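Side-chain contacts in putative 4-hydroxybenzoyl-CoA thioesterase (Geobacillus stearothermophilus, PDB 2OIW), which probably hydrolyses acyl-CoA thioesters, as a member of the hotdog-fold thioesterase superfamily: residues A[20-23]-A[24-28]; A[121-124]-A[125-129]. All blocks are in the same frame, centred on the assembly; numbering follows the deposited sequence. Where two conformers were deposited one is given.

How the contacts relate
Following the chain from its N terminus, contact 1 comes first, where the loop after strand 5-9 turns into helix 27-34; it closes a single turn between residues 23 and 26 and delivers the chain to that helix. The four long strands 53-62, 72-81, 85-94 and 97-110 follow, and contact 2 lies beyond the short strand 115-116, within helix 121-128. The two are therefore in series, neither nested nor crossed. They lie on opposite sides of the chain's centre, with nearest atoms about 17 Å apart. Contact 1 sits among subunits beside strand 53-62, whereas contact 2 belongs to a helix laid against strand 72-81 and helix 36-42.

Contact 1: A[20-23]-A[24-28]; sequences GHIN and NTTVP
The Asn23 and Asn24 side chains run alongside each other, their amide planes 44° apart and their ND2 atoms separated by 3.8 Å, because both ND2 groups turn to Glu32 of the second subunit, the bond from Asn24 being weak. Two donors of Thr25, its hydroxyl and its backbone N-H, converge on the one oxygen of the Asn23 amide. Thr25 OG1 donates to Asn23 OD1 at 2.6 Å, tilted slightly from the carbonyl plane, while Thr25 N, 2.9 Å from Asn23 OD1, stands above that plane by 48°. Asn23 CG lies anti to the backbone N (chi1 176°), on the side of the following residues, and the amide's own rotation turns OD1 to Thr25. The bond from Thr25 N makes this an Asx turn, superposed on a beta turn closed by Thr26 N and Asn23 O (3.0 Å). Next to it, Ile22 CG2 packs across Thr26 CB at 3.6 Å.

The run from Asp17 to Asn23 matches the Asp-x-x-Gly-His-x-Asn signature, consistent with a 4-hydroxybenzoyl-CoA-type thioesterase. Asn23 ND2 also bonds to Asp17, and Thr26 OG1 to Glu15 O. With acceptors at its nitrogen and two donors at its oxygen, the buried Asn23 amide has its rotation fixed, joining the turn to the subunit interface.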
loop_
_atom_site.group_PDB
_atom_site.type_symbol
_atom_site.label_atom_id
_atom_site.label_comp_id
_atom_site.label_asym_id
_atom_site.label_seq_id
_atom_site.Cartn_x
_atom_site.Cartn_y
_atom_site.Cartn_z
ATOM N N GLY A 20 0.267 -7.197 -14.703
ATOM C CA GLY A 20 1.224 -8.297 -14.533
ATOM C C GLY A 20 2.648 -7.877 -14.180
ATOM O O GLY A 20 3.519 -8.718 -13.967
ATOM N N HIS A 21 2.882 -6.576 -14.099
ATOM C CA HIS A 21 4.199 -6.049 -13.740
ATOM C C HIS A 21 4.112 -5.388 -12.355
ATOM O O HIS A 21 3.040 -5.321 -11.781
ATOM C CB HIS A 21 4.660 -5.026 -14.784
ATOM C CG HIS A 21 4.534 -5.493 -16.209
ATOM N ND1 HIS A 21 4.180 -4.646 -17.238
ATOM C CD2 HIS A 21 4.730 -6.705 -16.778
ATOM C CE1 HIS A 21 4.174 -5.313 -18.382
ATOM N NE2 HIS A 21 4.506 -6.564 -18.131
ATOM N N ILE A 22 5.238 -4.920 -11.820
ATOM C CA ILE A 22 5.235 -4.101 -10.607
ATOM C C ILE A 22 4.476 -2.812 -10.912
ATOM O O ILE A 22 4.700 -2.204 -11.963
ATOM C CB ILE A 22 6.672 -3.834 -10.077
ATOM C CG1 ILE A 22 7.343 -5.159 -9.620
ATOM C CG2 ILE A 22 6.639 -2.845 -8.932
ATOM C CD1 ILE A 22 6.644 -5.821 -8.353
ATOM N N ASN A 23 3.553 -2.434 -10.027
ATOM C CA ASN A 23 2.759 -1.204 -10.200
ATOM C C ASN A 23 3.636 0.024 -9.955
ATOM O O ASN A 23 4.576 -0.023 -9.137
ATOM C CB ASN A 23 1.515 -1.202 -9.279
ATOM C CG ASN A 23 0.709 0.111 -9.359
ATOM O OD1 ASN A 23 0.908 1.033 -8.546
ATOM N ND2 ASN A 23 -0.178 0.206 -10.326
ATOM N N ASN A 24 3.367 1.094 -10.703
ATOM C CA ASN A 24 4.148 2.336 -10.607
ATOM C C ASN A 24 4.219 2.973 -9.200
ATOM O O ASN A 24 5.234 3.596 -8.861
ATOM C CB ASN A 24 3.603 3.335 -11.617
ATOM C CG ASN A 24 2.332 4.018 -11.135
ATOM O OD1 ASN A 24 2.397 5.018 -10.459
ATOM N ND2 ASN A 24 1.192 3.495 -11.498
ATOM N N THR A 25 3.157 2.817 -8.384
ATOM C CA THR A 25 3.120 3.401 -7.043
ATOM C C THR A 25 4.045 2.674 -6.073
ATOM O O THR A 25 4.329 3.187 -4.988
ATOM C CB THR A 25 1.712 3.468 -6.476
ATOM O OG1 THR A 25 1.224 2.135 -6.244
ATOM C CG2 THR A 25 0.778 4.224 -7.482
ATOM N N THR A 26 4.510 1.494 -6.494
ATOM C CA THR A 26 5.460 0.694 -5.723
ATOM C C THR A 26 6.848 1.293 -5.748
ATOM O O THR A 26 7.565 1.200 -4.774
ATOM C CB THR A 26 5.466 -0.788 -6.210
ATOM O OG1 THR A 26 4.207 -1.372 -5.866
ATOM C CG2 THR A 26 6.551 -1.613 -5.528
ATOM N N VAL A 27 7.227 1.907 -6.859
ATOM C CA VAL A 27 8.563 2.461 -6.987
ATOM C C VAL A 27 8.917 3.523 -5.896
ATOM O O VAL A 27 9.984 3.459 -5.279
ATOM C CB VAL A 27 8.814 2.958 -8.453
ATOM C CG1 VAL A 27 10.114 3.753 -8.560
ATOM C CG2 VAL A 27 8.853 1.750 -9.411
ATOM N N PRO A 28 8.053 4.541 -5.694
ATOM C CA PRO A 28 8.365 5.429 -4.595
ATOM C C PRO A 28 8.452 4.707 -3.246
ATOM O O PRO A 28 9.118 5.203 -2.344
ATOM C CB PRO A 28 7.196 6.424 -4.615
ATOM C CG PRO A 28 6.770 6.451 -6.020
ATOM C CD PRO A 28 6.890 5.024 -6.467
#

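Contact 2: A[121-124]-A[125-129]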
loop_
_atom_site.group_PDB
_atom_site.type_symbol
_atom_site.label_atom_id
_atom_site.label_comp_id
_atom_site.label_asym_id
_atom_site.label_seq_id
_atom_site.Cartn_x
_atom_site.Cartn_y
_atom_site.Cartn_z
ATOM N N ASP A 121 26.887 19.851 11.046
ATOM C CA ASP A 121 28.145 19.509 10.381
ATOM C C ASP A 121 28.508 18.023 10.444
ATOM O O ASP A 121 28.965 17.458 9.433
ATOM C CB ASP A 121 29.300 20.392 10.874
ATOM C CG ASP A 121 29.592 21.552 9.927
ATOM O OD1 ASP A 121 29.427 21.401 8.691
ATOM O OD2 ASP A 121 30.011 22.618 10.418
ATOM N N ASP A 122 28.285 17.391 11.604
ATOM C CA ASP A 122 28.609 15.974 11.761
ATOM C C ASP A 122 27.900 15.144 10.662
ATOM O O ASP A 122 28.514 14.268 10.032
ATOM C CB ASP A 122 28.387 15.459 13.220
ATOM C CG ASP A 122 26.890 15.233 13.586
ATOM O OD1 ASP A 122 26.290 16.119 14.236
ATOM O OD2 ASP A 122 26.311 14.161 13.261
ATOM N N ILE A 123 26.635 15.480 10.387
ATOM C CA ILE A 123 25.854 14.816 9.342
ATOM C C ILE A 123 26.423 15.079 7.941
ATOM O O ILE A 123 26.478 14.169 7.114
ATOM C CB ILE A 123 24.369 15.289 9.349
ATOM C CG1 ILE A 123 23.769 15.212 10.748
ATOM C CG2 ILE A 123 23.549 14.521 8.328
ATOM C CD1 ILE A 123 23.007 13.995 11.001
ATOM N N ARG A 124 26.810 16.334 7.679
ATOM C CA ARG A 124 27.352 16.735 6.367
ATOM C C ARG A 124 28.553 15.883 5.991
ATOM O O ARG A 124 28.653 15.381 4.876
ATOM C CB ARG A 124 27.772 18.205 6.381
ATOM C CG ARG A 124 26.630 19.181 6.361
ATOM C CD ARG A 124 27.113 20.637 6.260
ATOM N NE ARG A 124 25.987 21.514 6.547
ATOM C CZ ARG A 124 25.059 21.864 5.661
ATOM N NH1 ARG A 124 25.136 21.453 4.384
ATOM N NH2 ARG A 124 24.053 22.634 6.052
ATOM N N VAL A 125 29.469 15.737 6.948
ATOM C CA VAL A 125 30.631 14.868 6.786
ATOM C C VAL A 125 30.212 13.451 6.391
ATOM O O VAL A 125 30.752 12.880 5.430
ATOM C CB VAL A 125 31.463 14.800 8.071
ATOM C CG1 VAL A 125 32.798 14.094 7.798
ATOM C CG2 VAL A 125 31.682 16.192 8.629
ATOM N N LYS A 126 29.254 12.896 7.130
ATOM C CA LYS A 126 28.727 11.548 6.842
ATOM C C LYS A 126 28.097 11.436 5.444
ATOM O O LYS A 126 28.346 10.469 4.706
ATOM C CB LYS A 126 27.719 11.134 7.923
ATOM C CG LYS A 126 28.322 11.174 9.330
ATOM C CD LYS A 126 27.515 10.396 10.337
ATOM C CE LYS A 126 28.459 9.797 11.371
ATOM N NZ LYS A 126 29.483 8.888 10.732
ATOM N N LEU A 127 27.309 12.447 5.086
ATOM C CA LEU A 127 26.656 12.517 3.780
ATOM C C LEU A 127 27.639 12.654 2.616
ATOM O O LEU A 127 27.434 12.047 1.570
ATOM C CB LEU A 127 25.657 13.676 3.761
ATOM C CG LEU A 127 24.426 13.604 4.668
ATOM C CD1 LEU A 127 23.760 14.979 4.793
ATOM C CD2 LEU A 127 23.440 12.548 4.171
ATOM N N ARG A 128 28.707 13.443 2.811
ATOM C CA ARG A 128 29.718 13.691 1.764
ATOM C C ARG A 128 30.347 12.388 1.258
ATOM O O ARG A 128 30.837 12.307 0.129
ATOM C CB ARG A 128 30.847 14.613 2.267
ATOM C CG ARG A 128 30.587 16.126 2.239
ATOM C CD ARG A 128 31.653 16.872 3.089
ATOM N NE ARG A 128 31.116 18.128 3.625
ATOM C CZ ARG A 128 31.583 18.784 4.684
ATOM N NH1 ARG A 128 32.629 18.325 5.369
ATOM N NH2 ARG A 128 30.994 19.914 5.059
ATOM N N GLU A 129 30.343 11.370 2.108
ATOM C CA GLU A 129 30.951 10.108 1.745
ATOM C C GLU A 129 29.930 9.156 1.134
ATOM O O GLU A 129 30.219 7.978 0.949
ATOM C CB GLU A 129 31.698 9.489 2.944
ATOM C CG GLU A 129 33.261 9.493 2.846
ATOM C CD GLU A 129 33.884 10.822 2.396
ATOM O OE1 GLU A 129 33.603 11.884 3.012
ATOM O OE2 GLU A 129 34.684 10.801 1.425
#
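Arg128 reaches back along the helix to Arg124, laying one face of its guanidinium over Arg124 CB, with NH2 3.9 Å from that carbon. Its CG lies anti to the carbonyl carbon (chi1 -82°) and the chain then runs extended to NE, passing close to Arg124 O. Arg124 is also extended as far as NE, but its guanidinium travels elsewhere, to the carbonyl oxygens of Gly82 and Asn83. The two guanidinium planes are 27° apart without meeting. Asp121, two turns away, approaches Arg128 obliquely; OD1 to NH2 is 4.2 Å, beyond a salt bridge, so any attraction is probably modest.

Arg124-Arg128 and Ile123-Leu127 are i to i+4 pairs of helix 121-128, which follows the last strand of the hotdog sheet and packs against strand 72-81 and helix 36-42. Its backbone bonds include Leu127 N to Ile123 O (2.8 Å) and Arg128 N to Arg124 O (2.8 Å).

On the buried side, Ile123 and Leu127 project together from successive turns; Ile123 CG2, the branch anti to the backbone N, touches Leu127 CD1 at 3.6 Å. Leu127 then meets Ile78, Ile81 and Leu41, while Ile123 rests on Phe42. Lys126 grazes the backbone with its aliphatic root, CG lying 3.2 Å from Asp122 O; bends at chi3 (147°) and chi4 carry its amine away from residues 121-124. Val125 CG2, beside its own backbone N, comes 3.1 Å from Asp121 O. Lattice contacts may help set Val125, Lys126 and Arg128.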